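Local atomic coordinates of thymocyte nuclear protein 1 (Leishmania major, PDB entry 2AR1), a protein that is of unknown function but carries an EVE domain of the PUA clan, a relationship that suggests binding of modified nucleic-acid bases. Residues A[67-79]-A[123-135]. Numbering follows the deposited sequence.
Sequences FYHSNTKEPGVAG and WDTVLTLHELKSR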
loop_
_atom_site.group_PDB
_atom_site.type_symbol
_atom_site.label_atom_id
_atom_site.label_comp_id
_atom_site.label_asym_id
_atom_site.label_seq_id
_atom_site.Cartn_x
_atom_site.Cartn_y
_atom_site.Cartn_z
ATOM N N PHE A 67 -5.560 -0.522 -0.540
ATOM C CA PHE A 67 -5.075 0.752 -1.018
ATOM C C PHE A 67 -5.608 1.814 -0.013
ATOM O O PHE A 67 -6.806 2.081 0.035
ATOM C CB PHE A 67 -5.594 1.025 -2.415
ATOM C CG PHE A 67 -4.848 2.109 -3.130
ATOM C CD1 PHE A 67 -5.005 3.409 -2.819
ATOM C CD2 PHE A 67 -3.993 1.770 -4.188
ATOM C CE1 PHE A 67 -4.278 4.421 -3.493
ATOM C CE2 PHE A 67 -3.299 2.770 -4.932
ATOM C CZ PHE A 67 -3.416 4.088 -4.562
ATOM N N TYR A 68 -4.725 2.441 0.715
ATOM C CA TYR A 68 -5.104 3.336 1.795
ATOM C C TYR A 68 -4.724 4.738 1.445
ATOM O O TYR A 68 -3.562 5.010 1.215
ATOM C CB TYR A 68 -4.416 2.924 3.117
ATOM C CG TYR A 68 -4.800 3.733 4.340
ATOM C CD1 TYR A 68 -4.156 4.910 4.620
ATOM C CD2 TYR A 68 -5.823 3.321 5.180
ATOM C CE1 TYR A 68 -4.459 5.647 5.759
ATOM C CE2 TYR A 68 -6.167 4.071 6.300
ATOM C CZ TYR A 68 -5.515 5.258 6.560
ATOM O OH TYR A 68 -5.892 5.970 7.672
ATOM N N HIS A 69 -5.734 5.647 1.432
ATOM C CA HIS A 69 -5.488 7.068 1.290
ATOM C C HIS A 69 -5.122 7.729 2.613
ATOM O O HIS A 69 -5.905 7.686 3.584
ATOM C CB HIS A 69 -6.747 7.771 0.742
ATOM C CG HIS A 69 -7.019 7.468 -0.682
ATOM N ND1 HIS A 69 -8.162 7.935 -1.316
ATOM C CD2 HIS A 69 -6.324 6.788 -1.621
ATOM C CE1 HIS A 69 -8.132 7.566 -2.578
ATOM N NE2 HIS A 69 -7.028 6.892 -2.805
ATOM N N SER A 70 -3.918 8.319 2.644
ATOM C CA SER A 70 -3.387 9.002 3.793
ATOM C C SER A 70 -3.273 10.492 3.577
ATOM O O SER A 70 -3.313 10.965 2.410
ATOM C CB SER A 70 -1.993 8.417 4.159
ATOM O OG SER A 70 -1.118 8.455 3.038
ATOM N N ASN A 71 -3.196 11.234 4.695
ATOM C CA ASN A 71 -2.862 12.648 4.655
ATOM C C ASN A 71 -3.879 13.374 3.756
ATOM O O ASN A 71 -3.548 14.086 2.791
ATOM C CB ASN A 71 -1.420 12.813 4.148
ATOM C CG ASN A 71 -0.900 14.248 4.302
ATOM O OD1 ASN A 71 -0.509 14.667 5.387
ATOM N ND2 ASN A 71 -0.915 15.009 3.193
ATOM N N THR A 72 -5.145 13.183 4.094
ATOM C CA THR A 72 -6.236 13.728 3.296
ATOM C C THR A 72 -7.453 13.945 4.183
ATOM O O THR A 72 -7.463 13.456 5.307
ATOM C CB THR A 72 -6.545 12.768 2.056
ATOM O OG1 THR A 72 -7.488 13.379 1.179
ATOM C CG2 THR A 72 -7.067 11.380 2.485
ATOM N N LYS A 73 -8.488 14.605 3.657
ATOM C CA LYS A 73 -9.731 14.832 4.381
ATOM C C LYS A 73 -10.447 13.567 4.832
ATOM O O LYS A 73 -11.054 13.549 5.888
ATOM C CB LYS A 73 -10.701 15.660 3.511
ATOM C CG LYS A 73 -11.906 16.267 4.277
ATOM C CD LYS A 73 -12.661 17.169 3.330
ATOM C CE LYS A 73 -13.351 16.408 2.195
ATOM N NZ LYS A 73 -14.452 17.236 1.596
ATOM N N GLU A 74 -10.439 12.532 4.001
ATOM C CA GLU A 74 -11.154 11.306 4.307
ATOM C C GLU A 74 -10.156 10.137 4.229
ATOM O O GLU A 74 -10.125 9.388 3.239
ATOM C CB GLU A 74 -12.367 11.099 3.372
ATOM C CG GLU A 74 -13.561 11.995 3.603
ATOM C CD GLU A 74 -14.177 11.921 5.009
ATOM O OE1 GLU A 74 -14.257 10.809 5.590
ATOM O OE2 GLU A 74 -14.573 13.001 5.528
ATOM N N PRO A 75 -9.297 10.026 5.228
ATOM C CA PRO A 75 -8.356 8.924 5.168
ATOM C C PRO A 75 -9.115 7.624 5.329
ATOM O O PRO A 75 -10.065 7.550 6.065
ATOM C CB PRO A 75 -7.417 9.149 6.380
ATOM C CG PRO A 75 -8.167 9.957 7.268
ATOM C CD PRO A 75 -9.107 10.834 6.439
ATOM N N GLY A 76 -8.619 6.582 4.701
ATOM C CA GLY A 76 -9.119 5.264 4.928
ATOM C C GLY A 76 -8.781 4.393 3.723
ATOM O O GLY A 76 -7.994 4.795 2.836
ATOM N N VAL A 77 -9.349 3.194 3.699
ATOM C CA VAL A 77 -9.176 2.241 2.569
ATOM C C VAL A 77 -10.081 2.602 1.364
ATOM O O VAL A 77 -11.349 2.648 1.508
ATOM C CB VAL A 77 -9.381 0.789 2.979
ATOM C CG1 VAL A 77 -9.127 -0.180 1.867
ATOM C CG2 VAL A 77 -8.360 0.442 4.143
ATOM N N ALA A 78 -9.408 2.893 0.280
ATOM C CA ALA A 78 -10.075 3.334 -1.000
ATOM C C ALA A 78 -10.373 2.248 -2.044
ATOM O O ALA A 78 -11.185 2.419 -2.959
ATOM C CB ALA A 78 -9.166 4.309 -1.632
ATOM N N GLY A 79 -9.742 1.133 -1.871
ATOM C CA GLY A 79 -9.810 0.025 -2.875
ATOM C C GLY A 79 -8.804 -1.031 -2.625
ATOM O O GLY A 79 -8.210 -1.127 -1.569
ATOM N N TRP A 123 -13.511 1.322 -4.430
ATOM C CA TRP A 123 -14.681 1.200 -3.633
ATOM C C TRP A 123 -15.495 2.501 -3.790
ATOM O O TRP A 123 -14.916 3.611 -3.930
ATOM C CB TRP A 123 -14.351 0.939 -2.181
ATOM C CG TRP A 123 -13.800 -0.399 -1.955
ATOM C CD1 TRP A 123 -13.749 -1.438 -2.880
ATOM C CD2 TRP A 123 -13.221 -0.910 -0.720
ATOM N NE1 TRP A 123 -13.149 -2.545 -2.273
ATOM C CE2 TRP A 123 -12.855 -2.248 -0.961
ATOM C CE3 TRP A 123 -13.033 -0.365 0.585
ATOM C CZ2 TRP A 123 -12.297 -3.064 0.066
ATOM C CZ3 TRP A 123 -12.421 -1.183 1.596
ATOM C CH2 TRP A 123 -12.096 -2.511 1.304
ATOM N N ASP A 124 -16.815 2.423 -3.703
ATOM C CA ASP A 124 -17.665 3.603 -3.976
ATOM C C ASP A 124 -17.383 4.815 -3.065
ATOM O O ASP A 124 -17.463 5.974 -3.483
ATOM C CB ASP A 124 -19.149 3.250 -3.883
ATOM C CG ASP A 124 -19.654 2.235 -4.906
ATOM O OD1 ASP A 124 -18.912 1.656 -5.741
ATOM O OD2 ASP A 124 -20.863 1.969 -4.742
ATOM N N THR A 125 -17.098 4.534 -1.793
ATOM C CA THR A 125 -16.704 5.562 -0.856
ATOM C C THR A 125 -15.607 4.920 -0.042
ATOM O O THR A 125 -15.503 3.665 0.037
ATOM C CB THR A 125 -17.830 6.013 0.049
ATOM O OG1 THR A 125 -18.299 4.906 0.824
ATOM C CG2 THR A 125 -18.961 6.556 -0.796
ATOM N N VAL A 126 -14.722 5.760 0.426
ATOM C CA VAL A 126 -13.609 5.299 1.242
ATOM C C VAL A 126 -14.180 4.693 2.515
ATOM O O VAL A 126 -15.165 5.144 3.083
ATOM C CB VAL A 126 -12.669 6.450 1.584
ATOM C CG1 VAL A 126 -11.547 6.001 2.521
ATOM C CG2 VAL A 126 -11.997 7.029 0.391
ATOM N N LEU A 127 -13.557 3.636 2.965
ATOM C CA LEU A 127 -13.860 3.067 4.289
ATOM C C LEU A 127 -13.011 3.806 5.334
ATOM O O LEU A 127 -11.797 3.624 5.370
ATOM C CB LEU A 127 -13.567 1.577 4.250
ATOM C CG LEU A 127 -13.860 0.762 5.504
ATOM C CD1 LEU A 127 -15.380 0.818 5.835
ATOM C CD2 LEU A 127 -13.346 -0.646 5.470
ATOM N N THR A 128 -13.648 4.655 6.150
ATOM C CA THR A 128 -12.876 5.628 6.831
ATOM C C THR A 128 -12.027 5.015 7.933
ATOM O O THR A 128 -12.364 3.943 8.481
ATOM C CB THR A 128 -13.755 6.675 7.525
ATOM O OG1 THR A 128 -14.682 6.010 8.437
ATOM C CG2 THR A 128 -14.496 7.463 6.464
ATOM N N LEU A 129 -10.991 5.770 8.291
ATOM C CA LEU A 129 -10.100 5.420 9.414
ATOM C C LEU A 129 -10.903 5.297 10.710
ATOM O O LEU A 129 -10.673 4.317 11.470
ATOM C CB LEU A 129 -8.927 6.356 9.499
ATOM C CG LEU A 129 -8.040 5.936 10.648
ATOM C CD1 LEU A 129 -7.118 4.837 10.383
ATOM C CD2 LEU A 129 -7.372 7.198 11.161
ATOM N N HIS A 130 -11.848 6.230 10.902
ATOM C CA HIS A 130 -12.703 6.226 12.132
ATOM C C HIS A 130 -13.378 4.843 12.252
ATOM O O HIS A 130 -13.337 4.205 13.310
ATOM C CB HIS A 130 -13.772 7.306 12.051
ATOM C CG HIS A 130 -14.823 7.154 13.106
ATOM N ND1 HIS A 130 -14.640 7.576 14.411
ATOM C CD2 HIS A 130 -16.053 6.592 13.064
ATOM C CE1 HIS A 130 -15.731 7.323 15.118
ATOM N NE2 HIS A 130 -16.615 6.752 14.315
ATOM N N GLU A 131 -13.945 4.324 11.151
ATOM C CA GLU A 131 -14.576 3.023 11.227
ATOM C C GLU A 131 -13.566 1.927 11.463
ATOM O O GLU A 131 -13.919 0.939 12.112
ATOM C CB GLU A 131 -15.425 2.681 10.011
ATOM C CG GLU A 131 -16.689 3.495 9.879
ATOM C CD GLU A 131 -17.501 3.601 11.198
ATOM O OE1 GLU A 131 -17.759 2.573 11.882
ATOM O OE2 GLU A 131 -17.915 4.723 11.562
ATOM N N LEU A 132 -12.355 2.078 10.913
ATOM C CA LEU A 132 -11.368 0.995 11.045
ATOM C C LEU A 132 -11.016 0.870 12.539
ATOM O O LEU A 132 -10.727 -0.245 13.018
ATOM C CB LEU A 132 -10.107 1.233 10.238
ATOM C CG LEU A 132 -10.310 1.200 8.706
ATOM C CD1 LEU A 132 -9.102 1.781 7.992
ATOM C CD2 LEU A 132 -10.697 -0.178 8.126
ATOM N N LYS A 133 -10.985 2.005 13.192
ATOM C CA LYS A 133 -10.651 2.061 14.648
ATOM C C LYS A 133 -11.825 1.694 15.605
ATOM O O LYS A 133 -11.708 1.780 16.834
ATOM C CB LYS A 133 -10.103 3.463 15.042
ATOM C CG LYS A 133 -8.696 3.706 14.521
ATOM C CD LYS A 133 -8.015 4.848 15.238
ATOM C CE LYS A 133 -6.670 5.226 14.664
ATOM N NZ LYS A 133 -5.971 6.361 15.277
ATOM N N SER A 134 -12.963 1.339 15.016
ATOM C CA SER A 134 -14.188 1.043 15.743
ATOM C C SER A 134 -14.619 -0.421 15.484
ATOM O O SER A 134 -15.804 -0.760 15.517
ATOM C CB SER A 134 -15.298 2.027 15.267
ATOM O OG SER A 134 -14.929 3.350 15.521
ATOM N N ARG A 135 -13.652 -1.317 15.272
ATOM C CA ARG A 135 -13.976 -2.738 15.138
ATOM C C ARG A 135 -12.987 -3.510 15.985
ATOM O O ARG A 135 -11.783 -3.342 15.873
ATOM C CB ARG A 135 -13.911 -3.229 13.704
ATOM C CG ARG A 135 -14.884 -2.470 12.769
ATOM C CD ARG A 135 -16.298 -2.845 13.132
ATOM N NE ARG A 135 -17.207 -2.255 12.149
ATOM C CZ ARG A 135 -17.560 -0.974 12.128
ATOM N NH1 ARG A 135 -17.159 -0.105 13.034
ATOM N NH2 ARG A 135 -18.349 -0.553 11.112
HETATM O O HOH W 1 -12.563 4.865 -2.791
#
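Val-77 and Leu-127 are joined by two backbone hydrogen bonds. Leu-127 N gives a short, nearly straight one to Val-77 O (2.8 Å, 169° at the hydrogen). The return bond, from Val-77 N to Leu-127 O, is more bent. Leu-127 O also meets Gly-76 CA in a CH...O contact. Gly-76 forms a non-hydrogen-bonded pair with Thr-128. Val-126 CG1 lies tightly against Gly-76 CA, at 3.5 Å.

Further along, Trp-123 N donates to Ala-78 O, 3.0 Å away. A water gives a second hydrogen to Ala-78 O and also donates to Trp-123 O, bridging the strands where the chain turns a corner at Asp-124 and Thr-125. At the other end, Leu-129 N donates to Pro-75 O, with the donor tilted 32° from the carbonyl plane.

These bonds tie antiparallel strands 76-89 and 113-128 together in the mixed sheet of the EVE domain, just where the second strand runs into helix 129-132. Thr-128 is the helix N-cap. With chi1 at 56°, its OG1 is turned to the first turn of the helix and accepts from Glu-131 N at 3.3 Å.

Apolar groups fill in beside these bonds. Val-77 CG1 reaches Trp-123 CZ3 at 3.5 Å. Gly-79 CA packs over the five-membered ring of Trp-123 in a CH-pi contact, almost on the ring normal. Val-77 CG2 and the edge of the Tyr-68 ring both touch Leu-132 CD1. Leu-129 CD1 also comes to that ring near its plane, 3.2 Å from Tyr-68 OH. Helix 156-169 places Ile-162 and Asn-166 against Trp-123, and Met-165 against Leu-127. Ala-78 CB lies over the centre of the His-69 ring, whose NE2 is hydrogen-bonded to Ile-33 N.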